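Long-range contact in alpha-1,2-mannosyltransferase (Ktr4), putative (Neosartorya fumigata, PDB 7BOP), which is a putative member of the fungal glycolipid 2-alpha-mannosyltransferase family with a GT-A-type fold, seen here holding GDP and manganese: residues A[191-205]-A[336-350]. Numbering follows the deposited sequence.
Sequences WRVEPKVQFFCNVDY and FRDIGYNHIPYYNCP. With MN (manganese (II) ion), chain G; GDP (guanosine-5'-diphosphate), chain H.
H343 swings its imidazole away from its own backbone N (chi1 -178°), while E194 sets CG beside its N (chi1 -73°) and runs extended to the carboxylate; the two side chains thereby converge on one manganese ion. The metal is held by E194 OE2 at 2.0 Å and H343 NE2 at 2.1 Å, and two phosphate oxygens of GDP and two waters bring the coordinating atoms to six. One residue from each segment thus forms the protein side of a manganese site that bridges both phosphates, as in metal-dependent GT-A enzymes. Second-shell bonds fix both groups: H343 ND1 donates to I344 O near the ring plane, and R192 NH2 forms a salt bridge with E194 OE1. Beyond the metal the segments pair as antiparallel strands. Q198 N reaches N342 O at 2.8 Å, and alongside this pair Q198 NE2 gives N342 OD1 a nearly straight bond (2.9 Å, 166°), although the amide planes are steeply turned. N342 ND2 donates to Y346 O; with OD1 accepting from Q198, this settles the amide's orientation. On the other sheet face F199 CE1 meets Y341 CD1 at 3.6 Å, the rings obliquely inclined. Farther along, Y205 OH donates to the syn lone pair of D338 OD2 (2.6 Å). Strand 341-343 is the middle of a three-stranded antiparallel sheet, between 198-199 and 346-348. Q198 also touches helix 80-98, Y341 packs on strand 218-224 with its hydroxyl bonded to N282, and W191, F336 and I339 meet strand 284-287 of the large mixed sheet.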
ATOM      1  N   TRP A 191      -0.215  -0.321   9.751  1.00 29.80           N
ATOM      2  CA  TRP A 191       0.307   0.774   8.920  1.00 30.19           C
ATOM      3  C   TRP A 191       1.616   0.233   8.358  1.00 30.87           C
ATOM      4  O   TRP A 191       2.604   0.087   9.082  1.00 31.11           O
ATOM      5  CB  TRP A 191       0.521   2.040   9.757  1.00 29.86           C
ATOM      6  CG  TRP A 191       1.013   3.278   9.028  1.00 30.28           C
ATOM      7  CD1 TRP A 191       1.667   3.336   7.828  1.00 29.82           C
ATOM      8  CD2 TRP A 191       0.912   4.630   9.488  1.00 31.99           C
ATOM      9  NE1 TRP A 191       1.958   4.626   7.506  1.00 30.53           N
ATOM     10  CE2 TRP A 191       1.507   5.450   8.501  1.00 31.86           C
ATOM     11  CE3 TRP A 191       0.358   5.231  10.625  1.00 31.70           C
ATOM     12  CZ2 TRP A 191       1.566   6.839   8.612  1.00 32.25           C
ATOM     13  CZ3 TRP A 191       0.424   6.620  10.745  1.00 33.24           C
ATOM     14  CH2 TRP A 191       1.022   7.409   9.736  1.00 32.92           C
ATOM     15  N   ARG A 192       1.606  -0.082   7.066  1.00 30.03           N
ATOM     16  CA  ARG A 192       2.781  -0.585   6.379  1.00 30.06           C
ATOM     17  C   ARG A 192       3.736   0.557   6.042  1.00 30.39           C
ATOM     18  O   ARG A 192       3.330   1.573   5.473  1.00 28.63           O
ATOM     19  CB  ARG A 192       2.381  -1.333   5.103  1.00 30.14           C
ATOM     20  CG  ARG A 192       3.565  -1.720   4.226  1.00 31.44           C
ATOM     21  CD  ARG A 192       3.131  -2.660   3.124  1.00 33.39           C
ATOM     22  NE  ARG A 192       4.087  -2.663   2.023  1.00 33.94           N
ATOM     23  CZ  ARG A 192       3.854  -3.180   0.817  1.00 35.55           C
ATOM     24  NH1 ARG A 192       2.688  -3.762   0.535  1.00 34.37           N
ATOM     25  NH2 ARG A 192       4.801  -3.109  -0.116  1.00 36.04           N
ATOM     26  N   VAL A 193       5.010   0.346   6.359  1.00 29.48           N
ATOM     27  CA  VAL A 193       6.060   1.317   6.154  1.00 31.88           C
ATOM     28  C   VAL A 193       7.203   0.651   5.391  1.00 32.68           C
ATOM     29  O   VAL A 193       7.534  -0.511   5.650  1.00 33.32           O
ATOM     30  CB  VAL A 193       6.597   1.816   7.519  1.00 35.15           C
ATOM     31  CG1 VAL A 193       7.644   2.898   7.330  1.00 35.69           C
ATOM     32  CG2 VAL A 193       5.447   2.315   8.383  1.00 36.08           C
ATOM     33  N   GLU A 194       7.805   1.393   4.462  1.00 32.25           N
ATOM     34  CA  GLU A 194       9.000   0.957   3.756  1.00 32.55           C
ATOM     35  C   GLU A 194      10.176   1.853   4.092  1.00 33.09           C
ATOM     36  O   GLU A 194       9.985   3.025   4.403  1.00 32.63           O
ATOM     37  CB  GLU A 194       8.793   1.020   2.240  1.00 35.52           C
ATOM     38  CG  GLU A 194       7.880  -0.063   1.706  1.00 37.32           C
ATOM     39  CD  GLU A 194       8.021  -0.336   0.209  1.00 38.70           C
ATOM     40  OE1 GLU A 194       7.150  -1.118  -0.229  1.00 38.61           O
ATOM     41  OE2 GLU A 194       8.947   0.184  -0.518  1.00 40.68           O
ATOM     42  N   PRO A 195      11.407   1.326   3.972  1.00 33.96           N
ATOM     43  CA  PRO A 195      12.579   2.187   4.111  1.00 35.59           C
ATOM     44  C   PRO A 195      12.688   3.215   2.977  1.00 35.93           C
ATOM     45  O   PRO A 195      12.136   3.009   1.906  1.00 36.34           O
ATOM     46  CB  PRO A 195      13.750   1.201   4.063  1.00 37.00           C
ATOM     47  CG  PRO A 195      13.232   0.025   3.330  1.00 38.93           C
ATOM     48  CD  PRO A 195      11.775  -0.068   3.658  1.00 37.46           C
ATOM     49  N   LYS A 196      13.367   4.325   3.259  1.00 37.37           N
ATOM     50  CA  LYS A 196      13.658   5.376   2.300  1.00 39.36           C
ATOM     51  C   LYS A 196      12.421   6.178   1.872  1.00 39.39           C
ATOM     52  O   LYS A 196      12.396   6.728   0.776  1.00 42.58           O
ATOM     53  CB  LYS A 196      14.385   4.810   1.075  1.00 40.95           C
ATOM     54  CG  LYS A 196      15.344   5.799   0.422  1.00 46.25           C
ATOM     55  CD  LYS A 196      16.081   5.141  -0.736  1.00 50.51           C
ATOM     56  CE  LYS A 196      16.752   6.157  -1.647  1.00 56.31           C
ATOM     57  NZ  LYS A 196      18.002   6.702  -1.057  1.00 60.80           N
ATOM     58  N   VAL A 197      11.406   6.246   2.725  1.00 35.14           N
ATOM     59  CA  VAL A 197      10.243   7.092   2.450  1.00 34.61           C
ATOM     60  C   VAL A 197      10.276   8.282   3.382  1.00 34.14           C
ATOM     61  O   VAL A 197      10.905   8.233   4.450  1.00 33.58           O
ATOM     62  CB  VAL A 197       8.902   6.330   2.572  1.00 33.40           C
ATOM     63  CG1 VAL A 197       8.912   5.105   1.679  1.00 34.14           C
ATOM     64  CG2 VAL A 197       8.586   5.961   4.008  1.00 34.34           C
ATOM     65  N   GLN A 198       9.597   9.352   2.984  1.00 32.71           N
ATOM     66  CA  GLN A 198       9.492  10.545   3.818  1.00 32.34           C
ATOM     67  C   GLN A 198       8.057  10.815   4.244  1.00 32.02           C
ATOM     68  O   GLN A 198       7.108  10.560   3.496  1.00 29.43           O
ATOM     69  CB  GLN A 198      10.030  11.776   3.089  1.00 34.13           C
ATOM     70  CG  GLN A 198      11.388  11.602   2.428  1.00 34.82           C
ATOM     71  CD  GLN A 198      11.888  12.909   1.845  1.00 35.81           C
ATOM     72  OE1 GLN A 198      12.341  13.778   2.577  1.00 35.58           O
ATOM     73  NE2 GLN A 198      11.770  13.073   0.531  1.00 35.46           N
ATOM     74  N   PHE A 199       7.917  11.367   5.441  1.00 31.59           N
ATOM     75  CA  PHE A 199       6.649  11.928   5.922  1.00 31.26           C
ATOM     76  C   PHE A 199       6.879  13.398   6.209  1.00 32.65           C
ATOM     77  O   PHE A 199       7.834  13.757   6.912  1.00 34.35           O
ATOM     78  CB  PHE A 199       6.144  11.200   7.165  1.00 30.60           C
ATOM     79  CG  PHE A 199       5.824   9.763   6.927  1.00 29.96           C
ATOM     80  CD1 PHE A 199       4.567   9.384   6.457  1.00 30.11           C
ATOM     81  CD2 PHE A 199       6.781   8.779   7.135  1.00 30.40           C
ATOM     82  CE1 PHE A 199       4.269   8.050   6.215  1.00 29.89           C
ATOM     83  CE2 PHE A 199       6.487   7.443   6.893  1.00 31.37           C
ATOM     84  CZ  PHE A 199       5.224   7.078   6.440  1.00 30.19           C
ATOM     85  N   PHE A 200       6.005  14.244   5.668  1.00 31.03           N
ATOM     86  CA  PHE A 200       6.205  15.687   5.656  1.00 31.26           C
ATOM     87  C   PHE A 200       5.343  16.487   6.624  1.00 32.16           C
ATOM     88  O   PHE A 200       5.659  17.646   6.861  1.00 31.14           O
ATOM     89  CB  PHE A 200       5.953  16.238   4.251  1.00 32.06           C
ATOM     90  CG  PHE A 200       6.856  15.666   3.189  1.00 31.73           C
ATOM     91  CD1 PHE A 200       8.225  15.909   3.212  1.00 32.24           C
ATOM     92  CD2 PHE A 200       6.329  14.890   2.145  1.00 31.43           C
ATOM     93  CE1 PHE A 200       9.051  15.389   2.220  1.00 32.88           C
ATOM     94  CE2 PHE A 200       7.146  14.382   1.152  1.00 32.04           C
ATOM     95  CZ  PHE A 200       8.512  14.629   1.187  1.00 32.06           C
ATOM     96  N   CYS A 201       4.258  15.902   7.151  1.00 31.78           N
ATOM     97  CA  CYS A 201       3.228  16.660   7.876  1.00 32.72           C
ATOM     98  C   CYS A 201       2.950  16.092   9.246  1.00 31.22           C
ATOM     99  O   CYS A 201       2.789  14.884   9.394  1.00 30.54           O
ATOM    100  CB  CYS A 201       1.899  16.675   7.111  1.00 34.72           C
ATOM    101  SG  CYS A 201       2.062  17.139   5.378  1.00 36.25           S
ATOM    102  N   ASN A 202       2.863  16.967  10.240  1.00 31.88           N
ATOM    103  CA  ASN A 202       2.394  16.560  11.562  1.00 31.38           C
ATOM    104  C   ASN A 202       0.958  16.094  11.448  1.00 29.94           C
ATOM    105  O   ASN A 202       0.144  16.735  10.791  1.00 30.42           O
ATOM    106  CB  ASN A 202       2.502  17.703  12.571  1.00 33.33           C
ATOM    107  CG  ASN A 202       3.943  18.025  12.918  1.00 34.70           C
ATOM    108  OD1 ASN A 202       4.802  17.157  12.887  1.00 36.74           O
ATOM    109  ND2 ASN A 202       4.211  19.271  13.233  1.00 36.85           N
ATOM    110  N   VAL A 203       0.674  14.956  12.057  1.00 29.31           N
ATOM    111  CA  VAL A 203      -0.670  14.407  12.120  1.00 30.37           C
ATOM    112  C   VAL A 203      -1.016  14.314  13.608  1.00 31.46           C
ATOM    113  O   VAL A 203      -0.294  13.663  14.371  1.00 30.30           O
ATOM    114  CB  VAL A 203      -0.723  13.050  11.409  1.00 29.92           C
ATOM    115  CG1 VAL A 203      -2.095  12.391  11.569  1.00 31.61           C
ATOM    116  CG2 VAL A 203      -0.401  13.236   9.934  1.00 31.04           C
ATOM    117  N   ASP A 204      -2.105  14.970  14.002  1.00 31.11           N
ATOM    118  CA  ASP A 204      -2.430  15.180  15.413  1.00 33.65           C
ATOM    119  C   ASP A 204      -3.646  14.398  15.900  1.00 32.21           C
ATOM    120  O   ASP A 204      -4.263  14.775  16.889  1.00 33.24           O
ATOM    121  CB  ASP A 204      -2.603  16.686  15.658  1.00 34.82           C
ATOM    122  CG  ASP A 204      -1.300  17.440  15.519  1.00 35.91           C
ATOM    123  OD1 ASP A 204      -0.281  16.939  16.017  1.00 38.13           O
ATOM    124  OD2 ASP A 204      -1.290  18.516  14.904  1.00 40.22           O
ATOM    125  N   TYR A 205      -3.983  13.316  15.202  1.00 31.79           N
ATOM    126  CA  TYR A 205      -5.015  12.388  15.647  1.00 31.41           C
ATOM    127  C   TYR A 205      -4.544  10.956  15.438  1.00 31.60           C
ATOM    128  O   TYR A 205      -3.649  10.685  14.618  1.00 29.93           O
ATOM    129  CB  TYR A 205      -6.350  12.656  14.935  1.00 33.03           C
ATOM    130  CG  TYR A 205      -6.301  12.467  13.427  1.00 32.50           C
ATOM    131  CD1 TYR A 205      -5.850  13.495  12.584  1.00 32.97           C
ATOM    132  CD2 TYR A 205      -6.681  11.258  12.845  1.00 32.99           C
ATOM    133  CE1 TYR A 205      -5.789  13.319  11.194  1.00 31.60           C
ATOM    134  CE2 TYR A 205      -6.622  11.072  11.460  1.00 32.93           C
ATOM    135  CZ  TYR A 205      -6.169  12.110  10.637  1.00 32.20           C
ATOM    136  OH  TYR A 205      -6.113  11.915   9.264  1.00 31.27           O
ATOM    137  N   PHE A 336      -5.921   9.355   2.492  1.00 27.46           N
ATOM    138  CA  PHE A 336      -5.260  10.104   3.566  1.00 27.65           C
ATOM    139  C   PHE A 336      -4.518  11.285   2.955  1.00 28.03           C
ATOM    140  O   PHE A 336      -3.295  11.346   2.974  1.00 27.13           O
ATOM    141  CB  PHE A 336      -4.296   9.205   4.365  1.00 28.07           C
ATOM    142  CG  PHE A 336      -4.951   8.462   5.480  1.00 28.36           C
ATOM    143  CD1 PHE A 336      -5.324   9.128   6.642  1.00 29.51           C
ATOM    144  CD2 PHE A 336      -5.211   7.110   5.375  1.00 29.27           C
ATOM    145  CE1 PHE A 336      -5.927   8.437   7.693  1.00 29.82           C
ATOM    146  CE2 PHE A 336      -5.824   6.423   6.416  1.00 30.18           C
ATOM    147  CZ  PHE A 336      -6.180   7.088   7.567  1.00 29.02           C
ATOM    148  N   ARG A 337      -5.281  12.244   2.448  1.00 28.19           N
ATOM    149  CA  ARG A 337      -4.726  13.419   1.789  1.00 29.89           C
ATOM    150  C   ARG A 337      -3.850  14.251   2.721  1.00 29.91           C
ATOM    151  O   ARG A 337      -2.904  14.881   2.264  1.00 27.93           O
ATOM    152  CB  ARG A 337      -5.833  14.297   1.204  1.00 32.20           C
ATOM    153  CG  ARG A 337      -6.777  14.945   2.213  1.00 35.27           C
ATOM    154  CD  ARG A 337      -8.200  14.981   1.674  1.00 42.13           C
ATOM    155  NE  ARG A 337      -8.413  16.094   0.798  1.00 45.97           N
ATOM    156  CZ  ARG A 337      -9.385  16.218  -0.111  1.00 43.89           C
ATOM    157  NH1 ARG A 337     -10.304  15.277  -0.359  1.00 40.99           N
ATOM    158  NH2 ARG A 337      -9.408  17.334  -0.804  1.00 42.68           N
ATOM    159  N   ASP A 338      -4.152  14.206   4.018  1.00 29.04           N
ATOM    160  CA  ASP A 338      -3.415  14.960   5.037  1.00 29.63           C
ATOM    161  C   ASP A 338      -2.105  14.338   5.512  1.00 30.21           C
ATOM    162  O   ASP A 338      -1.381  14.976   6.286  1.00 32.71           O
ATOM    163  CB  ASP A 338      -4.319  15.254   6.250  1.00 31.85           C
ATOM    164  CG  ASP A 338      -4.930  13.994   6.874  1.00 33.20           C
ATOM    165  OD1 ASP A 338      -5.271  13.044   6.131  1.00 33.45           O
ATOM    166  OD2 ASP A 338      -5.102  13.965   8.106  1.00 33.54           O
ATOM    167  N   ILE A 339      -1.786  13.116   5.073  1.00 28.66           N
ATOM    168  CA  ILE A 339      -0.487  12.503   5.369  1.00 29.88           C
ATOM    169  C   ILE A 339       0.456  12.796   4.207  1.00 30.51           C
ATOM    170  O   ILE A 339       0.375  12.165   3.151  1.00 31.49           O
ATOM    171  CB  ILE A 339      -0.586  10.991   5.634  1.00 30.06           C
ATOM    172  CG1 ILE A 339      -1.526  10.736   6.817  1.00 30.99           C
ATOM    173  CG2 ILE A 339       0.799  10.414   5.910  1.00 31.96           C
ATOM    174  CD1 ILE A 339      -1.772   9.269   7.121  1.00 31.89           C
ATOM    175  N   GLY A 340       1.335  13.773   4.414  1.00 30.51           N
ATOM    176  CA  GLY A 340       2.357  14.120   3.451  1.00 29.39           C
ATOM    177  C   GLY A 340       3.332  12.971   3.312  1.00 30.85           C
ATOM    178  O   GLY A 340       3.860  12.481   4.315  1.00 30.32           O
ATOM    179  N   TYR A 341       3.573  12.540   2.077  1.00 28.73           N
ATOM    180  CA  TYR A 341       4.280  11.290   1.827  1.00 29.18           C
ATOM    181  C   TYR A 341       5.090  11.314   0.542  1.00 29.55           C
ATOM    182  O   TYR A 341       4.676  11.929  -0.436  1.00 28.68           O
ATOM    183  CB  TYR A 341       3.266  10.136   1.789  1.00 28.52           C
ATOM    184  CG  TYR A 341       3.889   8.769   1.601  1.00 29.18           C
ATOM    185  CD1 TYR A 341       4.504   8.103   2.664  1.00 27.85           C
ATOM    186  CD2 TYR A 341       3.887   8.148   0.359  1.00 28.60           C
ATOM    187  CE1 TYR A 341       5.073   6.854   2.489  1.00 28.48           C
ATOM    188  CE2 TYR A 341       4.464   6.903   0.178  1.00 27.92           C
ATOM    189  CZ  TYR A 341       5.051   6.256   1.248  1.00 28.09           C
ATOM    190  OH  TYR A 341       5.615   5.018   1.059  1.00 28.87           O
ATOM    191  N   ASN A 342       6.238  10.639   0.567  1.00 28.83           N
ATOM    192  CA  ASN A 342       7.077  10.440  -0.618  1.00 29.70           C
ATOM    193  C   ASN A 342       7.775   9.088  -0.546  1.00 30.48           C
ATOM    194  O   ASN A 342       8.428   8.782   0.453  1.00 31.07           O
ATOM    195  CB  ASN A 342       8.104  11.582  -0.756  1.00 30.41           C
ATOM    196  CG  ASN A 342       9.276  11.252  -1.689  1.00 31.79           C
ATOM    197  OD1 ASN A 342      10.426  11.283  -1.264  1.00 34.02           O
ATOM    198  ND2 ASN A 342       8.994  10.959  -2.960  1.00 30.96           N
ATOM    199  N   HIS A 343       7.588   8.282  -1.587  1.00 29.83           N
ATOM    200  CA  HIS A 343       8.476   7.158  -1.943  1.00 31.35           C
ATOM    201  C   HIS A 343       8.923   7.536  -3.347  1.00 31.46           C
ATOM    202  O   HIS A 343       8.081   7.866  -4.184  1.00 28.63           O
ATOM    203  CB  HIS A 343       7.702   5.811  -1.941  1.00 32.34           C
ATOM    204  CG  HIS A 343       8.535   4.580  -2.247  1.00 34.44           C
ATOM    205  ND1 HIS A 343       9.076   4.325  -3.489  1.00 36.31           N
ATOM    206  CD2 HIS A 343       8.838   3.491  -1.487  1.00 37.53           C
ATOM    207  CE1 HIS A 343       9.716   3.163  -3.467  1.00 36.88           C
ATOM    208  NE2 HIS A 343       9.581   2.624  -2.265  1.00 37.88           N
ATOM    209  N   ILE A 344      10.225   7.484  -3.620  1.00 31.50           N
ATOM    210  CA  ILE A 344      10.762   7.956  -4.910  1.00 33.28           C
ATOM    211  C   ILE A 344       9.989   7.267  -6.053  1.00 30.21           C
ATOM    212  O   ILE A 344       9.780   6.067  -5.970  1.00 28.71           O
ATOM    213  CB  ILE A 344      12.287   7.660  -5.028  1.00 36.02           C
ATOM    214  CG1 ILE A 344      13.076   8.534  -4.041  1.00 39.24           C
ATOM    215  CG2 ILE A 344      12.805   7.908  -6.449  1.00 38.62           C
ATOM    216  CD1 ILE A 344      14.455   8.003  -3.700  1.00 41.26           C
ATOM    217  N   PRO A 345       9.524   7.970  -7.089  1.00 30.07           N
ATOM    218  CA  PRO A 345       9.685   9.396  -7.333  1.00 30.52           C
ATOM    219  C   PRO A 345       8.389  10.206  -7.130  1.00 30.07           C
ATOM    220  O   PRO A 345       8.273  11.301  -7.684  1.00 30.03           O
ATOM    221  CB  PRO A 345      10.074   9.398  -8.816  1.00 31.26           C
ATOM    222  CG  PRO A 345       9.188   8.329  -9.388  1.00 30.12           C
ATOM    223  CD  PRO A 345       9.056   7.283  -8.309  1.00 31.20           C
ATOM    224  N   TYR A 346       7.433   9.695  -6.345  1.00 29.22           N
ATOM    225  CA  TYR A 346       6.098  10.312  -6.266  1.00 29.92           C
ATOM    226  C   TYR A 346       5.741  10.842  -4.880  1.00 29.36           C
ATOM    227  O   TYR A 346       6.325  10.431  -3.855  1.00 28.44           O
ATOM    228  CB  TYR A 346       5.008   9.345  -6.754  1.00 30.39           C
ATOM    229  CG  TYR A 346       5.245   8.822  -8.143  1.00 31.53           C
ATOM    230  CD1 TYR A 346       5.284   9.689  -9.245  1.00 31.58           C
ATOM    231  CD2 TYR A 346       5.433   7.460  -8.371  1.00 31.36           C
ATOM    232  CE1 TYR A 346       5.509   9.199 -10.523  1.00 32.99           C
ATOM    233  CE2 TYR A 346       5.640   6.962  -9.647  1.00 32.83           C
ATOM    234  CZ  TYR A 346       5.687   7.835 -10.715  1.00 33.55           C
ATOM    235  OH  TYR A 346       5.909   7.336 -11.967  1.00 36.31           O
ATOM    236  N   TYR A 347       4.779  11.764  -4.873  1.00 28.32           N
ATOM    237  CA  TYR A 347       4.435  12.558  -3.691  1.00 30.00           C
ATOM    238  C   TYR A 347       2.930  12.671  -3.491  1.00 29.13           C
ATOM    239  O   TYR A 347       2.171  12.706  -4.450  1.00 28.05           O
ATOM    240  CB  TYR A 347       4.966  13.990  -3.819  1.00 30.36           C
ATOM    241  CG  TYR A 347       6.459  14.086  -3.877  1.00 31.54           C
ATOM    242  CD1 TYR A 347       7.147  13.798  -5.057  1.00 32.34           C
ATOM    243  CD2 TYR A 347       7.195  14.455  -2.759  1.00 31.75           C
ATOM    244  CE1 TYR A 347       8.526  13.862  -5.114  1.00 33.72           C
ATOM    245  CE2 TYR A 347       8.575  14.522  -2.807  1.00 32.56           C
ATOM    246  CZ  TYR A 347       9.233  14.231  -3.983  1.00 34.64           C
ATOM    247  OH  TYR A 347      10.605  14.281  -4.032  1.00 36.10           O
ATOM    248  N   ASN A 348       2.541  12.714  -2.224  1.00 27.98           N
ATOM    249  CA  ASN A 348       1.282  13.271  -1.786  1.00 28.79           C
ATOM    250  C   ASN A 348       1.651  14.409  -0.836  1.00 28.97           C
ATOM    251  O   ASN A 348       2.050  14.162   0.311  1.00 29.52           O
ATOM    252  CB  ASN A 348       0.431  12.233  -1.070  1.00 28.18           C
ATOM    253  CG  ASN A 348      -0.847  12.822  -0.538  1.00 29.11           C
ATOM    254  OD1 ASN A 348      -1.791  13.066  -1.286  1.00 28.23           O
ATOM    255  ND2 ASN A 348      -0.871  13.106   0.750  1.00 29.39           N
ATOM    256  N   CYS A 349       1.597  15.642  -1.331  1.00 28.36           N
ATOM    257  CA  CYS A 349       1.951  16.820  -0.516  1.00 29.37           C
ATOM    258  C   CYS A 349       0.759  17.763  -0.411  1.00 28.94           C
ATOM    259  O   CYS A 349       0.460  18.509  -1.357  1.00 28.81           O
ATOM    260  CB  CYS A 349       3.172  17.526  -1.096  1.00 30.39           C
ATOM    261  SG  CYS A 349       3.742  18.952  -0.148  1.00 34.50           S
ATOM    262  N   PRO A 350       0.064  17.740   0.740  1.00 28.43           N
ATOM    263  CA  PRO A 350      -1.077  18.628   0.895  1.00 28.63           C
ATOM    264  C   PRO A 350      -0.676  20.055   1.262  1.00 28.09           C
ATOM    265  O   PRO A 350       0.411  20.285   1.794  1.00 28.95           O
ATOM    266  CB  PRO A 350      -1.853  17.988   2.040  1.00 28.95           C
ATOM    267  CG  PRO A 350      -0.785  17.389   2.894  1.00 29.24           C
ATOM    268  CD  PRO A 350       0.287  16.927   1.954  1.00 28.80           C
TER
HETATM  269 MN    MN G 401      10.275   0.629  -1.917  1.00 43.95          MN
HETATM  270  PB  GDP H 402       9.862  -1.162  -4.557  1.00 50.77           P
HETATM  271  O1B GDP H 402      11.027  -0.647  -5.352  1.00 50.65           O
HETATM  272  O2B GDP H 402       9.400  -0.222  -3.430  1.00 47.74           O
HETATM  273  O3B GDP H 402       8.716  -1.738  -5.365  1.00 48.79           O
HETATM  274  O3A GDP H 402      10.530  -2.465  -3.850  1.00 49.25           O
HETATM  275  PA  GDP H 402      11.398  -2.464  -2.478  1.00 48.06           P
HETATM  276  O1A GDP H 402      12.785  -2.994  -2.752  1.00 47.04           O
HETATM  277  O2A GDP H 402      11.183  -1.110  -1.765  1.00 48.67           O
HETATM  278  O5' GDP H 402      10.595  -3.650  -1.745  1.00 46.05           O
HETATM  279  C5' GDP H 402       9.299  -3.433  -1.188  1.00 46.57           C
HETATM  280  C4' GDP H 402       9.328  -3.679   0.318  1.00 46.69           C
HETATM  281  O4' GDP H 402       9.667  -5.048   0.563  1.00 46.54           O
HETATM  282  C3' GDP H 402      10.382  -2.876   1.068  1.00 45.40           C
HETATM  283  O3' GDP H 402       9.875  -2.632   2.391  1.00 43.60           O
HETATM  284  C2' GDP H 402      11.608  -3.774   1.084  1.00 46.38           C
HETATM  285  O2' GDP H 402      12.446  -3.522   2.212  1.00 44.16           O
HETATM  286  C1' GDP H 402      10.971  -5.159   1.139  1.00 45.21           C
HETATM  287  N9  GDP H 402      11.658  -6.276   0.447  1.00 47.09           N
HETATM  288  C8  GDP H 402      11.789  -6.510  -0.889  1.00 45.68           C
HETATM  289  N7  GDP H 402      12.437  -7.680  -1.100  1.00 44.77           N
HETATM  290  C5  GDP H 402      12.718  -8.216   0.104  1.00 45.48           C
HETATM  291  C6  GDP H 402      13.384  -9.434   0.615  1.00 44.45           C
HETATM  292  O6  GDP H 402      13.850 -10.251  -0.195  1.00 41.97           O
HETATM  293  N1  GDP H 402      13.464  -9.625   1.949  1.00 44.87           N
HETATM  294  C2  GDP H 402      12.944  -8.737   2.835  1.00 44.27           C
HETATM  295  N2  GDP H 402      13.046  -8.957   4.170  1.00 43.47           N
HETATM  296  N3  GDP H 402      12.331  -7.595   2.432  1.00 43.81           N
HETATM  297  C4  GDP H 402      12.190  -7.297   1.116  1.00 44.89           C
HETATM  298  O   HOH W   1       5.994   3.514   3.423  1.00 32.23           O
HETATM  299  O   HOH W   2      11.793   1.312  -0.230  1.00 41.60           O
HETATM  300  O   HOH W   3      11.895   6.273  -1.805  1.00 41.77           O
HETATM  301  O   HOH W   4      11.880  15.152  -1.739  1.00 42.11           O
HETATM  302  O   HOH W   5       2.960  13.272   6.920  1.00 31.13           O
HETATM  303  O   HOH W   6      -1.489  16.668   8.501  1.00 32.54           O
HETATM  304  O   HOH W   7      -7.480  11.797   6.818  1.00 29.77           O
HETATM  305  O   HOH W   8      12.108   1.247  -3.233  1.00 43.11           O